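Local structure of CRISPR-associated endoribonuclease Cas6 1 (5YI6) at residues I7-Y21 with K69-I83. The protein probably cleaves CRISPR repeat transcripts as a Cas6-family endoribonuclease, processing them into the crRNAs that guide antiviral defence. Residues are numbered along the deposited sequence; the frame is centred on the assembly and turned at random.
Sequences IELELQTDNFTVIPY and KEGIETIDGKAYLYI. With PO4 (phosphate ion), chain H.
With CG anti to the backbone N (chi1 172°) and an extended chain beyond it, Glu8 runs alongside the Tyr82 ring, its carboxylate turned 80° from the ring plane. Gln12 starts the same way but bends at chi2, 84°, which swings its amide toward the turn at Asp76 and Gly77. Glu8 OE2 lies 2.8 Å from Tyr82 OH, a weak bond at most; its stronger partner is Arg63, through a salt bridge, and Arg63 also makes a cation-pi contact with Tyr80. Tyr80 OH bonds to O1 of a phosphate ion, probably from the crystallisation liquor, at 2.7 Å, and that oxygen sits at the ring edge, in plane. Lys78, fully extended, grips the same ion through NZ, 2.9 Å from phosphate O4. The Gln12 amide spends both N-H groups on carbonyls in its own plane: NE2 lies 2.8 Å from Asp76 O, on a lone pair, and also donates to Thr13 O, which fixes the rotation of the amide. On the other face of strands 7-12 and 78-83, Leu9 and Leu81 lie side by side, and Leu9 CD1 also meets Ile83 CD1 at 4.2 Å; helix 88-101 covers this layer. Farther along, Ile19 and Ile72 exchange two backbone bonds. Tyr21 closes that end by laying its ring over Gly71, whose CA stands 3.4 Å from the ring centroid in a CH-pi contact; Tyr21 OH bonds to Arg68 O. Both pairings are antiparallel but belong to separate sheets: 17-20 with 71-74 form part of a small three-stranded sheet, while 7-12 and 78-83 are neighbours in the helix-backed sheet of the N-terminal RAMP domain, consistent with the ferredoxin-like fold of Cas6 proteins.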
loop_
_atom_site.group_PDB
_atom_site.type_symbol
_atom_site.label_atom_id
_atom_site.label_comp_id
_atom_site.label_asym_id
_atom_site.label_seq_id
_atom_site.Cartn_x
_atom_site.Cartn_y
_atom_site.Cartn_z
ATOM N N ILE A 7 6.410 8.511 -3.300
ATOM C CA ILE A 7 5.936 9.463 -4.293
ATOM C C ILE A 7 4.413 9.474 -4.297
ATOM O O ILE A 7 3.735 8.504 -3.933
ATOM C CB ILE A 7 6.472 9.206 -5.723
ATOM C CG1 ILE A 7 6.049 7.849 -6.237
ATOM C CG2 ILE A 7 8.049 9.311 -5.784
ATOM C CD1 ILE A 7 4.799 7.843 -7.071
ATOM N N GLU A 8 3.894 10.614 -4.659
ATOM C CA GLU A 8 2.483 10.821 -4.952
ATOM C C GLU A 8 2.318 10.957 -6.465
ATOM O O GLU A 8 2.735 11.963 -7.051
ATOM C CB GLU A 8 2.028 12.080 -4.226
ATOM C CG GLU A 8 0.585 12.496 -4.630
ATOM C CD GLU A 8 0.265 13.880 -4.127
ATOM O OE1 GLU A 8 0.382 14.858 -4.906
ATOM O OE2 GLU A 8 -0.094 13.983 -2.945
ATOM N N LEU A 9 1.679 9.980 -7.102
ATOM C CA LEU A 9 1.383 10.081 -8.517
ATOM C C LEU A 9 0.116 10.888 -8.667
ATOM O O LEU A 9 -0.926 10.496 -8.124
ATOM C CB LEU A 9 1.138 8.743 -9.204
ATOM C CG LEU A 9 2.169 7.799 -9.726
ATOM C CD1 LEU A 9 1.399 6.733 -10.557
ATOM C CD2 LEU A 9 3.146 8.615 -10.571
ATOM N N GLU A 10 0.208 11.981 -9.429
ATOM C CA GLU A 10 -0.942 12.836 -9.688
ATOM C C GLU A 10 -1.614 12.347 -10.959
ATOM O O GLU A 10 -1.011 12.397 -12.037
ATOM C CB GLU A 10 -0.467 14.292 -9.834
ATOM C CG GLU A 10 0.369 14.718 -8.619
ATOM C CD GLU A 10 0.807 16.191 -8.649
ATOM O OE1 GLU A 10 0.530 16.895 -9.635
ATOM O OE2 GLU A 10 1.444 16.620 -7.678
ATOM N N LEU A 11 -2.848 11.869 -10.836
ATOM C CA LEU A 11 -3.578 11.263 -11.930
ATOM C C LEU A 11 -4.727 12.172 -12.345
ATOM O O LEU A 11 -5.289 12.890 -11.512
ATOM C CB LEU A 11 -4.142 9.889 -11.527
ATOM C CG LEU A 11 -3.117 8.885 -10.979
ATOM C CD1 LEU A 11 -3.819 7.607 -10.466
ATOM C CD2 LEU A 11 -2.149 8.523 -12.081
ATOM N N GLN A 12 -5.121 12.074 -13.613
ATOM C CA GLN A 12 -6.212 12.918 -14.118
ATOM C C GLN A 12 -7.080 12.086 -15.040
ATOM O O GLN A 12 -6.567 11.503 -16.005
ATOM C CB GLN A 12 -5.645 14.137 -14.872
ATOM C CG GLN A 12 -6.716 15.018 -15.526
ATOM C CD GLN A 12 -7.292 16.006 -14.550
ATOM O OE1 GLN A 12 -6.597 16.919 -14.123
ATOM N NE2 GLN A 12 -8.568 15.847 -14.200
ATOM N N THR A 13 -8.375 12.011 -14.740
ATOM C CA THR A 13 -9.355 11.394 -15.636
ATOM C C THR A 13 -10.448 12.434 -15.926
ATOM O O THR A 13 -10.286 13.615 -15.623
ATOM C CB THR A 13 -9.915 10.106 -15.037
ATOM O OG1 THR A 13 -10.722 9.437 -16.017
ATOM C CG2 THR A 13 -10.758 10.380 -13.776
ATOM N N ASP A 14 -11.547 12.006 -16.541
ATOM C CA ASP A 14 -12.610 12.974 -16.854
ATOM C C ASP A 14 -13.250 13.554 -15.599
ATOM O O ASP A 14 -13.421 12.869 -14.593
ATOM C CB ASP A 14 -13.695 12.330 -17.704
ATOM C CG ASP A 14 -13.170 11.882 -19.043
ATOM O OD1 ASP A 14 -12.303 12.581 -19.609
ATOM O OD2 ASP A 14 -13.601 10.821 -19.511
ATOM N N ASN A 15 -13.648 14.835 -15.674
ATOM C CA ASN A 15 -14.455 15.390 -14.592
ATOM C C ASN A 15 -15.674 14.509 -14.324
ATOM O O ASN A 15 -16.235 13.887 -15.237
ATOM C CB ASN A 15 -14.947 16.808 -14.942
ATOM C CG ASN A 15 -13.814 17.795 -15.108
ATOM O OD1 ASN A 15 -12.743 17.601 -14.566
ATOM N ND2 ASN A 15 -14.050 18.860 -15.875
ATOM N N PHE A 16 -16.071 14.467 -13.045
ATOM C CA PHE A 16 -17.254 13.788 -12.516
ATOM C C PHE A 16 -17.134 12.278 -12.560
ATOM O O PHE A 16 -18.135 11.585 -12.494
ATOM C CB PHE A 16 -18.555 14.225 -13.233
ATOM C CG PHE A 16 -18.680 15.727 -13.384
ATOM C CD1 PHE A 16 -18.786 16.545 -12.256
ATOM C CD2 PHE A 16 -18.625 16.323 -14.638
ATOM C CE1 PHE A 16 -18.888 17.937 -12.380
ATOM C CE2 PHE A 16 -18.705 17.722 -14.772
ATOM C CZ PHE A 16 -18.849 18.523 -13.642
ATOM N N THR A 17 -15.938 11.734 -12.678
ATOM C CA THR A 17 -15.820 10.272 -12.792
ATOM C C THR A 17 -15.989 9.606 -11.431
ATOM O O THR A 17 -15.455 10.078 -10.435
ATOM C CB THR A 17 -14.442 9.881 -13.367
ATOM O OG1 THR A 17 -14.317 10.393 -14.699
ATOM C CG2 THR A 17 -14.260 8.361 -13.394
ATOM N N VAL A 18 -16.676 8.462 -11.389
ATOM C CA VAL A 18 -16.821 7.700 -10.143
ATOM C C VAL A 18 -15.734 6.633 -10.081
ATOM O O VAL A 18 -15.553 5.873 -11.037
ATOM C CB VAL A 18 -18.209 7.051 -10.025
ATOM C CG1 VAL A 18 -18.251 6.148 -8.778
ATOM C CG2 VAL A 18 -19.303 8.122 -9.957
ATOM N N ILE A 19 -14.967 6.613 -8.992
ATOM C CA ILE A 19 -14.017 5.540 -8.722
ATOM C C ILE A 19 -14.731 4.525 -7.825
ATOM O O ILE A 19 -15.021 4.851 -6.662
ATOM C CB ILE A 19 -12.736 6.061 -8.057
ATOM C CG1 ILE A 19 -12.105 7.221 -8.873
ATOM C CG2 ILE A 19 -11.743 4.879 -7.749
ATOM C CD1 ILE A 19 -11.977 6.984 -10.341
ATOM N N PRO A 20 -15.010 3.314 -8.317
ATOM C CA PRO A 20 -15.786 2.339 -7.531
ATOM C C PRO A 20 -15.148 2.043 -6.182
ATOM O O PRO A 20 -13.927 2.086 -6.024
ATOM C CB PRO A 20 -15.769 1.083 -8.415
ATOM C CG PRO A 20 -15.490 1.566 -9.780
ATOM C CD PRO A 20 -14.595 2.778 -9.621
ATOM N N TYR A 21 -16.014 1.746 -5.196
ATOM C CA TYR A 21 -15.544 1.328 -3.880
ATOM C C TYR A 21 -14.663 0.090 -3.970
ATOM O O TYR A 21 -13.756 -0.077 -3.152
ATOM C CB TYR A 21 -16.722 1.007 -2.957
ATOM C CG TYR A 21 -17.491 2.245 -2.582
ATOM C CD1 TYR A 21 -16.843 3.302 -1.944
ATOM C CD2 TYR A 21 -18.852 2.352 -2.852
ATOM C CE1 TYR A 21 -17.527 4.462 -1.604
ATOM C CE2 TYR A 21 -19.551 3.511 -2.510
ATOM C CZ TYR A 21 -18.873 4.554 -1.888
ATOM O OH TYR A 21 -19.526 5.717 -1.521
ATOM N N LYS A 69 -23.407 6.033 -4.759
ATOM C CA LYS A 69 -23.809 4.669 -4.433
ATOM C C LYS A 69 -22.695 3.671 -4.757
ATOM O O LYS A 69 -22.383 2.793 -3.944
ATOM C CB LYS A 69 -25.080 4.310 -5.204
ATOM C CG LYS A 69 -25.637 2.922 -4.891
ATOM C CD LYS A 69 -26.946 2.667 -5.644
ATOM C CE LYS A 69 -27.397 1.212 -5.525
ATOM N NZ LYS A 69 -28.591 0.919 -6.376
ATOM N N GLU A 70 -22.078 3.800 -5.937
ATOM C CA GLU A 70 -21.101 2.824 -6.403
ATOM C C GLU A 70 -19.660 3.173 -6.064
ATOM O O GLU A 70 -18.788 2.312 -6.220
ATOM C CB GLU A 70 -21.232 2.620 -7.915
ATOM C CG GLU A 70 -22.585 2.055 -8.333
ATOM C CD GLU A 70 -22.860 0.672 -7.728
ATOM O OE1 GLU A 70 -21.894 -0.084 -7.457
ATOM O OE2 GLU A 70 -24.047 0.346 -7.506
ATOM N N GLY A 71 -19.382 4.393 -5.620
ATOM C CA GLY A 71 -18.011 4.775 -5.327
ATOM C C GLY A 71 -17.921 6.246 -4.978
ATOM O O GLY A 71 -18.929 6.890 -4.641
ATOM N N ILE A 72 -16.704 6.766 -5.095
ATOM C CA ILE A 72 -16.395 8.154 -4.791
ATOM C C ILE A 72 -16.196 8.882 -6.109
ATOM O O ILE A 72 -15.329 8.517 -6.918
ATOM C CB ILE A 72 -15.150 8.292 -3.899
ATOM C CG1 ILE A 72 -15.325 7.484 -2.608
ATOM C CG2 ILE A 72 -14.853 9.773 -3.621
ATOM C CD1 ILE A 72 -16.496 7.919 -1.739
ATOM N N GLU A 73 -16.991 9.917 -6.324
ATOM C CA GLU A 73 -16.870 10.734 -7.517
ATOM C C GLU A 73 -15.768 11.763 -7.343
ATOM O O GLU A 73 -15.694 12.416 -6.303
ATOM C CB GLU A 73 -18.207 11.454 -7.793
ATOM C CG GLU A 73 -18.065 12.375 -9.003
ATOM C CD GLU A 73 -19.326 13.191 -9.240
ATOM O OE1 GLU A 73 -20.315 12.901 -8.578
ATOM O OE2 GLU A 73 -19.287 14.103 -10.070
ATOM N N THR A 74 -14.914 11.917 -8.364
ATOM C CA THR A 74 -13.950 13.000 -8.404
ATOM C C THR A 74 -14.515 14.089 -9.318
ATOM O O THR A 74 -14.753 13.864 -10.518
ATOM C CB THR A 74 -12.545 12.552 -8.843
ATOM O OG1 THR A 74 -11.776 13.724 -9.125
ATOM C CG2 THR A 74 -12.571 11.689 -10.099
ATOM N N ILE A 75 -14.783 15.241 -8.708
ATOM C CA ILE A 75 -15.442 16.339 -9.402
ATOM C C ILE A 75 -14.519 16.913 -10.462
ATOM O O ILE A 75 -14.940 17.164 -11.602
ATOM C CB ILE A 75 -15.910 17.390 -8.373
ATOM C CG1 ILE A 75 -16.920 16.761 -7.402
ATOM C CG2 ILE A 75 -16.527 18.639 -9.043
ATOM C CD1 ILE A 75 -17.195 17.607 -6.161
ATOM N N ASP A 76 -13.235 17.086 -10.138
ATOM C CA ASP A 76 -12.301 17.677 -11.091
ATOM C C ASP A 76 -11.485 16.634 -11.862
ATOM O O ASP A 76 -10.538 17.003 -12.555
ATOM C CB ASP A 76 -11.355 18.655 -10.383
ATOM C CG ASP A 76 -10.484 17.988 -9.307
ATOM O OD1 ASP A 76 -10.566 16.753 -9.086
ATOM O OD2 ASP A 76 -9.723 18.729 -8.644
ATOM N N GLY A 77 -11.822 15.349 -11.735
ATOM C CA GLY A 77 -11.110 14.307 -12.433
ATOM C C GLY A 77 -9.775 13.933 -11.818
ATOM O O GLY A 77 -9.139 12.975 -12.294
ATOM N N LYS A 78 -9.330 14.641 -10.777
ATOM C CA LYS A 78 -8.028 14.323 -10.187
ATOM C C LYS A 78 -8.134 13.186 -9.180
ATOM O O LYS A 78 -9.134 13.037 -8.474
ATOM C CB LYS A 78 -7.436 15.553 -9.503
ATOM C CG LYS A 78 -7.052 16.679 -10.532
ATOM C CD LYS A 78 -6.455 17.887 -9.856
ATOM C CE LYS A 78 -6.112 18.958 -10.909
ATOM N NZ LYS A 78 -5.613 20.184 -10.248
ATOM N N ALA A 79 -7.077 12.370 -9.129
ATOM C CA ALA A 79 -6.927 11.370 -8.082
ATOM C C ALA A 79 -5.435 11.243 -7.785
ATOM O O ALA A 79 -4.594 11.711 -8.549
ATOM C CB ALA A 79 -7.517 10.000 -8.460
ATOM N N TYR A 80 -5.118 10.672 -6.626
ATOM C CA TYR A 80 -3.729 10.623 -6.170
ATOM C C TYR A 80 -3.424 9.199 -5.744
ATOM O O TYR A 80 -4.199 8.608 -4.998
ATOM C CB TYR A 80 -3.512 11.585 -5.000
ATOM C CG TYR A 80 -3.807 12.999 -5.473
ATOM C CD1 TYR A 80 -2.789 13.785 -6.009
ATOM C CD2 TYR A 80 -5.100 13.508 -5.439
ATOM C CE1 TYR A 80 -3.039 15.074 -6.451
ATOM C CE2 TYR A 80 -5.369 14.777 -5.931
ATOM C CZ TYR A 80 -4.335 15.547 -6.415
ATOM O OH TYR A 80 -4.570 16.819 -6.870
ATOM N N LEU A 81 -2.280 8.674 -6.177
ATOM C CA LEU A 81 -1.881 7.317 -5.815
ATOM C C LEU A 81 -0.515 7.422 -5.144
ATOM O O LEU A 81 0.426 7.918 -5.748
ATOM C CB LEU A 81 -1.842 6.419 -7.064
ATOM C CG LEU A 81 -1.241 5.017 -6.905
ATOM C CD1 LEU A 81 -2.144 4.228 -5.936
ATOM C CD2 LEU A 81 -1.113 4.326 -8.255
ATOM N N TYR A 82 -0.405 6.959 -3.907
ATOM C CA TYR A 82 0.865 7.015 -3.176
ATOM C C TYR A 82 1.556 5.668 -3.332
ATOM O O TYR A 82 0.903 4.630 -3.211
ATOM C CB TYR A 82 0.640 7.303 -1.686
ATOM C CG TYR A 82 -0.028 8.637 -1.535
ATOM C CD1 TYR A 82 0.729 9.784 -1.379
ATOM C CD2 TYR A 82 -1.419 8.769 -1.702
ATOM C CE1 TYR A 82 0.120 11.055 -1.314
ATOM C CE2 TYR A 82 -2.036 10.031 -1.641
ATOM C CZ TYR A 82 -1.251 11.167 -1.452
ATOM O OH TYR A 82 -1.846 12.425 -1.407
ATOM N N ILE A 83 2.881 5.693 -3.593
ATOM C CA ILE A 83 3.671 4.479 -3.788
ATOM C C ILE A 83 4.976 4.681 -3.036
ATOM O O ILE A 83 5.559 5.767 -3.091
ATOM C CB ILE A 83 3.998 4.196 -5.273
ATOM C CG1 ILE A 83 2.763 4.366 -6.176
ATOM C CG2 ILE A 83 4.610 2.781 -5.411
ATOM C CD1 ILE A 83 3.021 4.120 -7.727
HETATM P P PO4 H . -2.530 19.662 -8.263
HETATM O O1 PO4 H . -2.458 18.389 -7.423
HETATM O O2 PO4 H . -1.208 20.395 -8.315
HETATM O O3 PO4 H . -3.567 20.573 -7.625
HETATM O O4 PO4 H . -2.941 19.291 -9.675
#